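Local structure of Serpin48 (Tenebrio molitor, 3OZQ) at residues L35-P38 against F39-A42; N13-N16 against S17-S21; L45-A48 against Q49-C52; T276-F279 against K280-L283; E142-Q145 against H146-N150. The protein inhibits, with high specificity, the serine protease SPE of the insect innate immune response, and belongs to the serpin family. All blocks are in the same frame, centred on the assembly; numbering follows the deposited sequence.

Contact 1: L35-P38 against F39-A42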
loop_
_atom_site.group_PDB
_atom_site.type_symbol
_atom_site.label_atom_id
_atom_site.label_comp_id
_atom_site.label_asym_id
_atom_site.label_seq_id
_atom_site.Cartn_x
_atom_site.Cartn_y
_atom_site.Cartn_z
ATOM N N LEU A 35 4.706 3.265 5.339
ATOM C CA LEU A 35 3.543 3.182 4.462
ATOM C C LEU A 35 3.743 1.959 3.573
ATOM O O LEU A 35 4.842 1.734 3.069
ATOM C CB LEU A 35 3.433 4.448 3.600
ATOM C CG LEU A 35 2.330 4.500 2.539
ATOM C CD1 LEU A 35 0.956 4.525 3.207
ATOM C CD2 LEU A 35 2.486 5.722 1.645
ATOM N N VAL A 36 2.691 1.154 3.417
ATOM C CA VAL A 36 2.732 -0.026 2.572
ATOM C C VAL A 36 1.393 -0.243 1.859
ATOM O O VAL A 36 0.338 0.128 2.379
ATOM C CB VAL A 36 3.137 -1.299 3.373
ATOM C CG1 VAL A 36 2.137 -1.581 4.531
ATOM C CG2 VAL A 36 3.322 -2.528 2.431
ATOM N N SER A 37 1.452 -0.801 0.648
ATOM C CA SER A 37 0.249 -1.198 -0.069
ATOM C C SER A 37 0.223 -2.707 -0.266
ATOM O O SER A 37 0.730 -3.225 -1.268
ATOM C CB SER A 37 0.152 -0.523 -1.426
ATOM O OG SER A 37 -1.061 -0.915 -2.056
ATOM N N PRO A 38 -0.357 -3.426 0.701
ATOM C CA PRO A 38 -0.514 -4.872 0.483
ATOM C C PRO A 38 -1.327 -5.159 -0.782
ATOM O O PRO A 38 -1.006 -6.088 -1.550
ATOM C CB PRO A 38 -1.233 -5.335 1.749
ATOM C CG PRO A 38 -0.813 -4.302 2.803
ATOM C CD PRO A 38 -0.795 -3.004 2.043
ATOM N N PHE A 39 -2.351 -4.350 -1.026
ATOM C CA PHE A 39 -3.172 -4.526 -2.226
ATOM C C PHE A 39 -2.336 -4.499 -3.503
ATOM O O PHE A 39 -2.386 -5.429 -4.310
ATOM C CB PHE A 39 -4.244 -3.438 -2.320
ATOM C CG PHE A 39 -4.775 -3.251 -3.712
ATOM C CD1 PHE A 39 -4.292 -2.236 -4.522
ATOM C CD2 PHE A 39 -5.735 -4.112 -4.220
ATOM C CE1 PHE A 39 -4.757 -2.082 -5.814
ATOM C CE2 PHE A 39 -6.212 -3.954 -5.502
ATOM C CZ PHE A 39 -5.727 -2.932 -6.297
ATOM N N SER A 40 -1.561 -3.428 -3.693
ATOM C CA SER A 40 -0.817 -3.274 -4.940
ATOM C C SER A 40 0.212 -4.402 -5.126
ATOM O O SER A 40 0.335 -4.991 -6.213
ATOM C CB SER A 40 -0.164 -1.886 -5.000
ATOM O OG SER A 40 0.138 -1.513 -6.333
ATOM N N ALA A 41 0.947 -4.703 -4.061
ATOM C CA ALA A 41 1.888 -5.804 -4.089
ATOM C C ALA A 41 1.142 -7.072 -4.519
ATOM O O ALA A 41 1.644 -7.867 -5.324
ATOM C CB ALA A 41 2.529 -5.985 -2.720
ATOM N N ALA A 42 -0.061 -7.252 -3.980
ATOM C CA ALA A 42 -0.866 -8.436 -4.260
ATOM C C ALA A 42 -1.209 -8.550 -5.742
ATOM O O ALA A 42 -1.139 -9.631 -6.313
ATOM C CB ALA A 42 -2.136 -8.444 -3.412
#
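A chi1 of -178°, which sets OG opposite the main-chain nitrogen, carries the S37 hydroxyl to the start of the following helix, where it meets the amide of S40. S40 sets its own OG in the same way (chi1 -159°), and this swings the S40 hydroxyl away to N167. S37 OG accepts from S40 N over 3.0 Å at 160°, a nearly straight N-cap bond. The S40 methylene packs against the same oxygen, its CB 3.2 Å from S37 OG. This hydroxyl also bonds L367 O, so the cap is tied to a neighbouring strand and two partners restrain its rotation. Behind it the backbone takes up the helical pattern: A41 N reaches S37 O at 3.2 Å, and A42 N reaches P38 O at 2.9 Å. P38, at the first helical position, spends no amide hydrogen where a helix has no carbonyl to receive it. Beyond the turn F39 sends its ring toward V15 and M365. Every touching residue is buried. The example illustrates how a serine cap can begin a helix in a protein core; here, where strand 34-36 passes into helix 38-50 beneath the central sheet, it belongs to what is known in serpins as the shutter region.

Contact 2: N13-N16 against S17-S21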
loop_
_atom_site.group_PDB
_atom_site.type_symbol
_atom_site.label_atom_id
_atom_site.label_comp_id
_atom_site.label_asym_id
_atom_site.label_seq_id
_atom_site.Cartn_x
_atom_site.Cartn_y
_atom_site.Cartn_z
ATOM N N ASN A 13 -11.971 -8.874 -0.062
ATOM C CA ASN A 13 -11.889 -9.458 1.268
ATOM C C ASN A 13 -10.524 -10.092 1.552
ATOM O O ASN A 13 -10.020 -10.014 2.672
ATOM C CB ASN A 13 -13.008 -10.491 1.447
ATOM C CG ASN A 13 -13.597 -10.481 2.839
ATOM O OD1 ASN A 13 -14.795 -10.240 3.016
ATOM N ND2 ASN A 13 -12.761 -10.746 3.838
ATOM N N ALA A 14 -9.930 -10.723 0.541
ATOM C CA ALA A 14 -8.625 -11.365 0.705
ATOM C C ALA A 14 -7.513 -10.344 0.939
ATOM O O ALA A 14 -6.576 -10.596 1.693
ATOM C CB ALA A 14 -8.297 -12.250 -0.501
ATOM N N VAL A 15 -7.630 -9.194 0.287
ATOM C CA VAL A 15 -6.683 -8.105 0.461
ATOM C C VAL A 15 -6.717 -7.593 1.901
ATOM O O VAL A 15 -5.671 -7.364 2.525
ATOM C CB VAL A 15 -7.022 -6.948 -0.484
ATOM C CG1 VAL A 15 -6.155 -5.726 -0.175
ATOM C CG2 VAL A 15 -6.873 -7.392 -1.947
ATOM N N ASN A 16 -7.927 -7.421 2.422
ATOM C CA ASN A 16 -8.107 -6.875 3.760
ATOM C C ASN A 16 -7.514 -7.766 4.832
ATOM O O ASN A 16 -7.001 -7.273 5.829
ATOM C CB ASN A 16 -9.583 -6.575 4.050
ATOM C CG ASN A 16 -10.142 -5.516 3.129
ATOM O OD1 ASN A 16 -9.398 -4.873 2.392
ATOM N ND2 ASN A 16 -11.452 -5.329 3.160
ATOM N N SER A 17 -7.573 -9.078 4.633
ATOM C CA SER A 17 -6.960 -9.985 5.594
ATOM C C SER A 17 -5.448 -10.090 5.358
ATOM O O SER A 17 -4.678 -10.347 6.287
ATOM C CB SER A 17 -7.627 -11.361 5.545
ATOM O OG SER A 17 -7.790 -11.810 4.210
ATOM N N PHE A 18 -5.037 -9.877 4.112
ATOM C CA PHE A 18 -3.623 -9.851 3.736
ATOM C C PHE A 18 -2.939 -8.656 4.390
ATOM O O PHE A 18 -1.769 -8.718 4.779
ATOM C CB PHE A 18 -3.518 -9.758 2.206
ATOM C CG PHE A 18 -2.122 -9.901 1.659
ATOM C CD1 PHE A 18 -1.342 -11.001 1.968
ATOM C CD2 PHE A 18 -1.612 -8.949 0.776
ATOM C CE1 PHE A 18 -0.058 -11.139 1.431
ATOM C CE2 PHE A 18 -0.344 -9.081 0.229
ATOM C CZ PHE A 18 0.444 -10.180 0.557
ATOM N N THR A 19 -3.696 -7.573 4.531
ATOM C CA THR A 19 -3.151 -6.289 4.972
ATOM C C THR A 19 -2.457 -6.327 6.337
ATOM O O THR A 19 -1.300 -5.903 6.454
ATOM C CB THR A 19 -4.208 -5.187 4.898
ATOM O OG1 THR A 19 -4.569 -4.984 3.525
ATOM C CG2 THR A 19 -3.672 -3.878 5.482
ATOM N N PRO A 20 -3.148 -6.840 7.370
ATOM C CA PRO A 20 -2.518 -6.929 8.691
ATOM C C PRO A 20 -1.340 -7.882 8.715
ATOM O O PRO A 20 -0.404 -7.634 9.468
ATOM C CB PRO A 20 -3.642 -7.459 9.593
ATOM C CG PRO A 20 -4.663 -8.035 8.663
ATOM C CD PRO A 20 -4.574 -7.215 7.416
ATOM N N SER A 21 -1.389 -8.951 7.918
ATOM C CA SER A 21 -0.272 -9.879 7.848
ATOM C C SER A 21 0.940 -9.153 7.282
ATOM O O SER A 21 2.044 -9.307 7.779
ATOM C CB SER A 21 -0.616 -11.098 6.980
ATOM O OG SER A 21 -1.728 -11.812 7.503
#
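V15 O is gripped twice by T19, once by the hydroxyl and once by the amide. T19 OG1 donates to V15 O over 2.8 Å, arriving 43° above the carbonyl plane and so not along a lone pair; the amide bond from T19 N is equally short but weak in its angle. The hydroxyl gets there because OG1 lies beside its own backbone N (chi1 -65°), facing back down the helix, while CG2 points the other way. Were T19 a valine, that hydroxyl bond would be gone and V15 O would probably have to rely mainly on the poorly aligned amide. A second hydroxyl, S17 OG, hovers between two carbonyls, 3.0 Å from A14 O and 3.3 Å from N13 O, and which of them takes its proton is not settled. F18 N bonds A14 O at 3.0 Å, and its CB packs on the same carbonyl while the ring runs off to P38, A42 and L283. N16 places its amide outside the helix, giving ND2 to G364 O and taking I366 N on OD1. At P20 the pattern breaks, for its ring carbon CD sits 2.9 Å from N16 O where an amide would otherwise donate. This is a proline kink in helix 10-29, the first helix of the serpin fold, with serine and threonine hydroxyls turned back onto carbonyls of the preceding turn.

Contact 3: L45-A48 against Q49-C52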
loop_
_atom_site.group_PDB
_atom_site.type_symbol
_atom_site.label_atom_id
_atom_site.label_comp_id
_atom_site.label_asym_id
_atom_site.label_seq_id
_atom_site.Cartn_x
_atom_site.Cartn_y
_atom_site.Cartn_z
ATOM N N LEU A 45 2.063 -9.594 -7.594
ATOM C CA LEU A 45 2.369 -10.991 -7.353
ATOM C C LEU A 45 1.378 -11.906 -8.097
ATOM O O LEU A 45 1.727 -13.008 -8.521
ATOM C CB LEU A 45 2.322 -11.276 -5.863
ATOM C CG LEU A 45 2.797 -12.673 -5.475
ATOM C CD1 LEU A 45 4.296 -12.808 -5.670
ATOM C CD2 LEU A 45 2.416 -12.986 -4.038
ATOM N N ALA A 46 0.130 -11.454 -8.230
ATOM C CA ALA A 46 -0.848 -12.193 -9.020
ATOM C C ALA A 46 -0.431 -12.241 -10.507
ATOM O O ALA A 46 -0.605 -13.253 -11.174
ATOM C CB ALA A 46 -2.246 -11.589 -8.849
ATOM N N LEU A 47 0.123 -11.144 -11.020
ATOM C CA LEU A 47 0.650 -11.128 -12.373
ATOM C C LEU A 47 1.740 -12.181 -12.472
ATOM O O LEU A 47 1.716 -13.038 -13.362
ATOM C CB LEU A 47 1.242 -9.766 -12.708
ATOM C CG LEU A 47 1.323 -9.373 -14.191
ATOM C CD1 LEU A 47 2.451 -8.390 -14.425
ATOM C CD2 LEU A 47 1.459 -10.565 -15.104
ATOM N N ALA A 48 2.697 -12.114 -11.552
ATOM C CA ALA A 48 3.757 -13.115 -11.482
ATOM C C ALA A 48 3.186 -14.533 -11.480
ATOM O O ALA A 48 3.611 -15.407 -12.262
ATOM C CB ALA A 48 4.585 -12.903 -10.238
ATOM N N GLN A 49 2.240 -14.751 -10.574
ATOM C CA GLN A 49 1.601 -16.048 -10.389
ATOM C C GLN A 49 1.074 -16.583 -11.718
ATOM O O GLN A 49 1.138 -17.781 -11.991
ATOM C CB GLN A 49 0.455 -15.911 -9.373
ATOM C CG GLN A 49 -0.209 -17.220 -8.965
ATOM C CD GLN A 49 -1.570 -17.005 -8.300
ATOM O OE1 GLN A 49 -1.799 -15.989 -7.628
ATOM N NE2 GLN A 49 -2.485 -17.957 -8.495
ATOM N N SER A 50 0.579 -15.693 -12.565
ATOM C CA SER A 50 -0.003 -16.145 -13.810
ATOM C C SER A 50 1.029 -16.737 -14.776
ATOM O O SER A 50 0.668 -17.508 -15.671
ATOM C CB SER A 50 -0.799 -15.039 -14.489
ATOM O OG SER A 50 0.031 -14.188 -15.228
ATOM N N GLY A 51 2.297 -16.365 -14.591
ATOM C CA GLY A 51 3.381 -16.849 -15.431
ATOM C C GLY A 51 4.121 -18.009 -14.806
ATOM O O GLY A 51 5.116 -18.487 -15.354
ATOM N N CYS A 52 3.642 -18.451 -13.651
ATOM C CA CYS A 52 4.228 -19.573 -12.925
ATOM C C CYS A 52 3.437 -20.846 -13.185
ATOM O O CYS A 52 2.365 -20.807 -13.787
ATOM C CB CYS A 52 4.233 -19.312 -11.415
ATOM S SG CYS A 52 5.391 -18.035 -10.839
#
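L45 and Q49 make the tight side of this helix end: Q49 N donates to L45 O over 2.7 Å at 159°, and Q49 CB presses on the same carbonyl at 3.3 Å. At the next residue, S50 closes on L47. Its OG, held between backbone N and carbonyl carbon (chi1 83°), bonds L47 O at 2.8 Å in the carbonyl plane, on a lone pair. S50 N divides itself between A46 O and, weakly, L47 O. A glycine at S50 would probably deprive L47 O of this in-plane partner, keeping for it little beyond the weak amide bond. The last turn then tightens, with G51 N meeting A48 O at 2.8 Å from well above the carbonyl plane. The looser parts are the end of Q49, whose contacts within the pair are slight, and the solvent side at S50, which is partly exposed. Across the contact Q49 OE1 comes no nearer than 4.2 Å, to A46 CA, and this buried oxygen has no polar partner in the model. Around this end of helix 38-50, L45 and Q49 lie on I60 of helix 54-63, C52 touches A57 of the same helix, and L47 and S50 rest against F109 of helix 107-115.

Contact 4: T276-F279 against K280-L283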
loop_
_atom_site.group_PDB
_atom_site.type_symbol
_atom_site.label_atom_id
_atom_site.label_comp_id
_atom_site.label_asym_id
_atom_site.label_seq_id
_atom_site.Cartn_x
_atom_site.Cartn_y
_atom_site.Cartn_z
ATOM N N THR A 276 10.198 2.195 1.357
ATOM C CA THR A 276 10.633 1.225 0.371
ATOM C C THR A 276 10.567 -0.125 1.070
ATOM O O THR A 276 11.160 -0.310 2.126
ATOM C CB THR A 276 12.059 1.525 -0.141
ATOM O OG1 THR A 276 12.083 2.820 -0.757
ATOM C CG2 THR A 276 12.503 0.473 -1.150
ATOM N N VAL A 277 9.804 -1.052 0.507
ATOM C CA VAL A 277 9.563 -2.327 1.161
ATOM C C VAL A 277 10.066 -3.515 0.322
ATOM O O VAL A 277 9.746 -3.648 -0.856
ATOM C CB VAL A 277 8.058 -2.510 1.497
ATOM C CG1 VAL A 277 7.796 -3.878 2.116
ATOM C CG2 VAL A 277 7.577 -1.389 2.410
ATOM N N ASP A 278 10.875 -4.350 0.960
ATOM C CA ASP A 278 11.329 -5.594 0.405
ATOM C C ASP A 278 10.209 -6.591 0.609
ATOM O O ASP A 278 10.049 -7.125 1.700
ATOM C CB ASP A 278 12.559 -6.077 1.155
ATOM C CG ASP A 278 13.086 -7.393 0.613
ATOM O OD1 ASP A 278 12.372 -8.053 -0.186
ATOM O OD2 ASP A 278 14.229 -7.757 0.973
ATOM N N PHE A 279 9.444 -6.829 -0.445
ATOM C CA PHE A 279 8.320 -7.765 -0.374
ATOM C C PHE A 279 8.728 -9.238 -0.500
ATOM O O PHE A 279 7.938 -10.125 -0.187
ATOM C CB PHE A 279 7.225 -7.402 -1.382
ATOM C CG PHE A 279 6.080 -6.626 -0.767
ATOM C CD1 PHE A 279 5.014 -7.297 -0.178
ATOM C CD2 PHE A 279 6.075 -5.244 -0.774
ATOM C CE1 PHE A 279 3.955 -6.587 0.421
ATOM C CE2 PHE A 279 5.021 -4.523 -0.181
ATOM C CZ PHE A 279 3.957 -5.204 0.403
ATOM N N LYS A 280 9.948 -9.506 -0.951
ATOM C CA LYS A 280 10.441 -10.887 -0.945
ATOM C C LYS A 280 10.552 -11.390 0.489
ATOM O O LYS A 280 10.118 -12.484 0.826
ATOM C CB LYS A 280 11.807 -11.005 -1.636
ATOM C CG LYS A 280 12.414 -12.382 -1.451
ATOM C CD LYS A 280 13.724 -12.568 -2.218
ATOM C CE LYS A 280 14.170 -14.031 -2.184
ATOM N NZ LYS A 280 15.648 -14.218 -2.402
ATOM N N LYS A 281 11.184 -10.579 1.321
ATOM C CA LYS A 281 11.270 -10.830 2.754
ATOM C C LYS A 281 9.882 -11.036 3.355
ATOM O O LYS A 281 9.656 -11.994 4.096
ATOM C CB LYS A 281 11.956 -9.650 3.437
ATOM C CG LYS A 281 12.023 -9.760 4.951
ATOM C CD LYS A 281 12.811 -8.617 5.566
ATOM C CE LYS A 281 14.209 -8.555 5.013
ATOM N NZ LYS A 281 14.943 -7.365 5.541
ATOM N N VAL A 282 8.954 -10.141 3.033
ATOM C CA VAL A 282 7.595 -10.273 3.551
ATOM C C VAL A 282 6.969 -11.591 3.087
ATOM O O VAL A 282 6.518 -12.388 3.908
ATOM C CB VAL A 282 6.690 -9.086 3.141
ATOM C CG1 VAL A 282 5.223 -9.369 3.492
ATOM C CG2 VAL A 282 7.163 -7.791 3.796
ATOM N N LEU A 283 6.966 -11.823 1.773
ATOM C CA LEU A 283 6.235 -12.951 1.207
ATOM C C LEU A 283 6.804 -14.298 1.649
ATOM O O LEU A 283 6.066 -15.276 1.784
ATOM C CB LEU A 283 6.154 -12.846 -0.319
ATOM C CG LEU A 283 5.298 -11.646 -0.733
ATOM C CD1 LEU A 283 5.343 -11.391 -2.238
ATOM C CD2 LEU A 283 3.860 -11.859 -0.251
#
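V277 and V282 open the apolar centre of this strand-to-helix junction, V277 CG1 standing 4.3 Å from V282 CG2. The motif is an aspartate N-cap, joining strand 260-278 to helix 279-286, which by its place in the serpin fold corresponds to helix I. F279 widens the centre: its ring lies alongside V282, both side chains pointing the same way, with F279 CD1 4.1 Å from V282 CB. L283 comes to the ring at its edge, near the ring plane, bringing its branch carbon CG rather than a methyl. Outside the two segments the ring also meets V36 and A41, while L283 extends to F18 and L45, so the junction is fastened to two other helices by hydrocarbon. Outward from this centre the backbone takes over. L283 N donates to F279 O over 2.8 Å at 163°, and L283 CG leans on the same oxygen at 3.1 Å; V282 N makes a weak bond to D278 O. At the exposed polar edge D278 carries the cap, its carboxylate anti to the backbone N (chi1 180°) and thereby folded over the first helical amides. The side chain of K281 crosses it at about a right angle, its ammonium NZ 4.6 Å from D278 OD2, opposite charges not in contact. The start of the helix, positive in its dipole, is likely to favour the charged carboxylate. One oxygen serves two amides: D278 OD1 takes K280 N weakly at 2.9 Å, and K281 N at 3.2 Å from above the carboxylate plane, 66° out of it.

Contact 5: E142-Q145 against H146-N150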
loop_
_atom_site.group_PDB
_atom_site.type_symbol
_atom_site.label_atom_id
_atom_site.label_comp_id
_atom_site.label_asym_id
_atom_site.label_seq_id
_atom_site.Cartn_x
_atom_site.Cartn_y
_atom_site.Cartn_z
ATOM N N GLU A 142 9.256 8.421 -15.034
ATOM C CA GLU A 142 8.348 8.857 -16.092
ATOM C C GLU A 142 6.892 8.493 -15.769
ATOM O O GLU A 142 5.975 9.257 -16.054
ATOM C CB GLU A 142 8.743 8.258 -17.440
ATOM C CG GLU A 142 7.554 7.828 -18.298
ATOM C CD GLU A 142 7.755 6.458 -18.965
ATOM O OE1 GLU A 142 8.837 6.213 -19.557
ATOM O OE2 GLU A 142 6.825 5.621 -18.891
ATOM N N GLN A 143 6.696 7.324 -15.170
ATOM C CA GLN A 143 5.354 6.803 -14.906
ATOM C C GLN A 143 4.722 7.350 -13.625
ATOM O O GLN A 143 3.529 7.169 -13.395
ATOM C CB GLN A 143 5.381 5.274 -14.842
ATOM C CG GLN A 143 5.477 4.600 -16.191
ATOM C CD GLN A 143 4.243 4.846 -17.026
ATOM O OE1 GLN A 143 3.160 4.338 -16.721
ATOM N NE2 GLN A 143 4.389 5.649 -18.074
ATOM N N THR A 144 5.522 8.001 -12.787
ATOM C CA THR A 144 4.996 8.610 -11.563
ATOM C C THR A 144 5.241 10.112 -11.522
ATOM O O THR A 144 5.402 10.675 -10.448
ATOM C CB THR A 144 5.636 8.013 -10.293
ATOM O OG1 THR A 144 7.065 8.118 -10.374
ATOM C CG2 THR A 144 5.234 6.560 -10.098
ATOM N N GLN A 145 5.254 10.750 -12.691
ATOM C CA GLN A 145 5.575 12.172 -12.817
ATOM C C GLN A 145 6.756 12.596 -11.944
ATOM O O GLN A 145 6.706 13.624 -11.265
ATOM C CB GLN A 145 4.351 13.068 -12.553
ATOM C CG GLN A 145 3.164 12.395 -11.857
ATOM C CD GLN A 145 2.573 11.261 -12.672
ATOM O OE1 GLN A 145 2.137 10.243 -12.126
ATOM N NE2 GLN A 145 2.564 11.427 -13.988
ATOM N N HIS A 146 7.812 11.789 -11.974
ATOM C CA HIS A 146 9.059 12.072 -11.255
ATOM C C HIS A 146 8.923 12.183 -9.739
ATOM O O HIS A 146 9.867 12.600 -9.064
ATOM C CB HIS A 146 9.762 13.305 -11.841
ATOM C CG HIS A 146 10.130 13.146 -13.285
ATOM N ND1 HIS A 146 11.419 12.884 -13.703
ATOM C CD2 HIS A 146 9.374 13.190 -14.408
ATOM C CE1 HIS A 146 11.443 12.785 -15.021
ATOM N NE2 HIS A 146 10.214 12.961 -15.473
ATOM N N LYS A 147 7.767 11.774 -9.215
ATOM C CA LYS A 147 7.486 11.809 -7.777
ATOM C C LYS A 147 8.185 10.685 -7.000
ATOM O O LYS A 147 8.377 10.778 -5.783
ATOM C CB LYS A 147 5.978 11.704 -7.526
ATOM C CG LYS A 147 5.111 12.811 -8.137
ATOM C CD LYS A 147 5.337 14.161 -7.478
ATOM C CE LYS A 147 4.127 15.083 -7.649
ATOM N NZ LYS A 147 3.420 14.865 -8.945
ATOM N N ILE A 148 8.541 9.614 -7.702
ATOM C CA ILE A 148 9.174 8.457 -7.079
ATOM C C ILE A 148 10.499 8.147 -7.758
ATOM O O ILE A 148 10.550 7.772 -8.928
ATOM C CB ILE A 148 8.240 7.227 -7.063
ATOM C CG1 ILE A 148 7.023 7.525 -6.180
ATOM C CG2 ILE A 148 8.995 5.979 -6.580
ATOM C CD1 ILE A 148 6.100 6.339 -5.968
ATOM N N GLN A 149 11.575 8.334 -7.012
ATOM C CA GLN A 149 12.898 8.275 -7.593
ATOM C C GLN A 149 13.723 7.203 -6.914
ATOM O O GLN A 149 13.442 6.822 -5.769
ATOM C CB GLN A 149 13.578 9.644 -7.492
ATOM C CG GLN A 149 12.843 10.731 -8.259
ATOM C CD GLN A 149 13.636 12.020 -8.358
ATOM O OE1 GLN A 149 14.630 12.209 -7.655
ATOM N NE2 GLN A 149 13.202 12.915 -9.243
ATOM N N ASN A 150 14.714 6.696 -7.642
ATOM C CA ASN A 150 15.679 5.773 -7.083
ATOM C C ASN A 150 15.044 4.593 -6.380
ATOM O O ASN A 150 15.456 4.219 -5.285
ATOM C CB ASN A 150 16.599 6.526 -6.120
ATOM C CG ASN A 150 17.464 7.528 -6.836
ATOM O OD1 ASN A 150 18.438 7.153 -7.484
ATOM N ND2 ASN A 150 17.100 8.804 -6.754
#
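T144 meets I148 just past a tight turn, their side chains crossing at about a right angle. T144 brings its hydroxyl rather than its methyl to the meeting: OG1, with chi1 at 55°, lies 3.6 Å from I148 CB and accepts a weak bond from I148 N at 3.4 Å. The same oxygen bonds V140 O, its stronger partner, which ties the turn back to the helix it leaves. Q145 and K147 cross obliquely on the exposed side. The lysine chain is bent twice and brings NZ over the hydrocarbon of the glutamine, 3.8 Å from Q145 CG, while Q145 OE1 goes to Y170. K147 NZ has a long, weak ion pair with E327. H146 turns differently again: its ring has Q145 C at the edge, near the ring plane, and its ND1 bonds E141. The main chain beneath is a type I' beta turn from T144 to K147, whose two central residues, Q145 and H146, both take left-handed backbone angles. It is closed by K147 N donating to T144 O over 2.9 Å at 160°, from 46° above the carbonyl plane. In serpins this is the exit of helix F, lying over the central sheet. The chemistry implies division of labour: the backbone bond from K147 N closes the turn, and the hydroxyl of buried T144 ties it to the helix through V140, whereas the polar ends of the Q145, H146 and K147 side chains, which find partners elsewhere, probably contribute less to its shape.

Contacts 1 and 3 are buried and contacts 2, 4 and 5 only partly so, the centre of contact 1 lying about 3 Å from the centre of the chain. Contacts 1 and 3 share helix 38-50, one at its start and the other at its end. Contact 2 packs on contact 1 through F18 and V15, and contact 4 does so through F279. L283 extends the apolar join from contact 4 to contacts 2 and 3. Contact 5 stands apart, touching none of the others. Capping differs with depth: a neutral serine serves in the core, an aspartate, probably charged, at the exposed edge. In contacts 2 and 3 hydroxyls turn back on helix carbonyls, whereas ionic side chains appear in contacts 4 and 5, toward the surface.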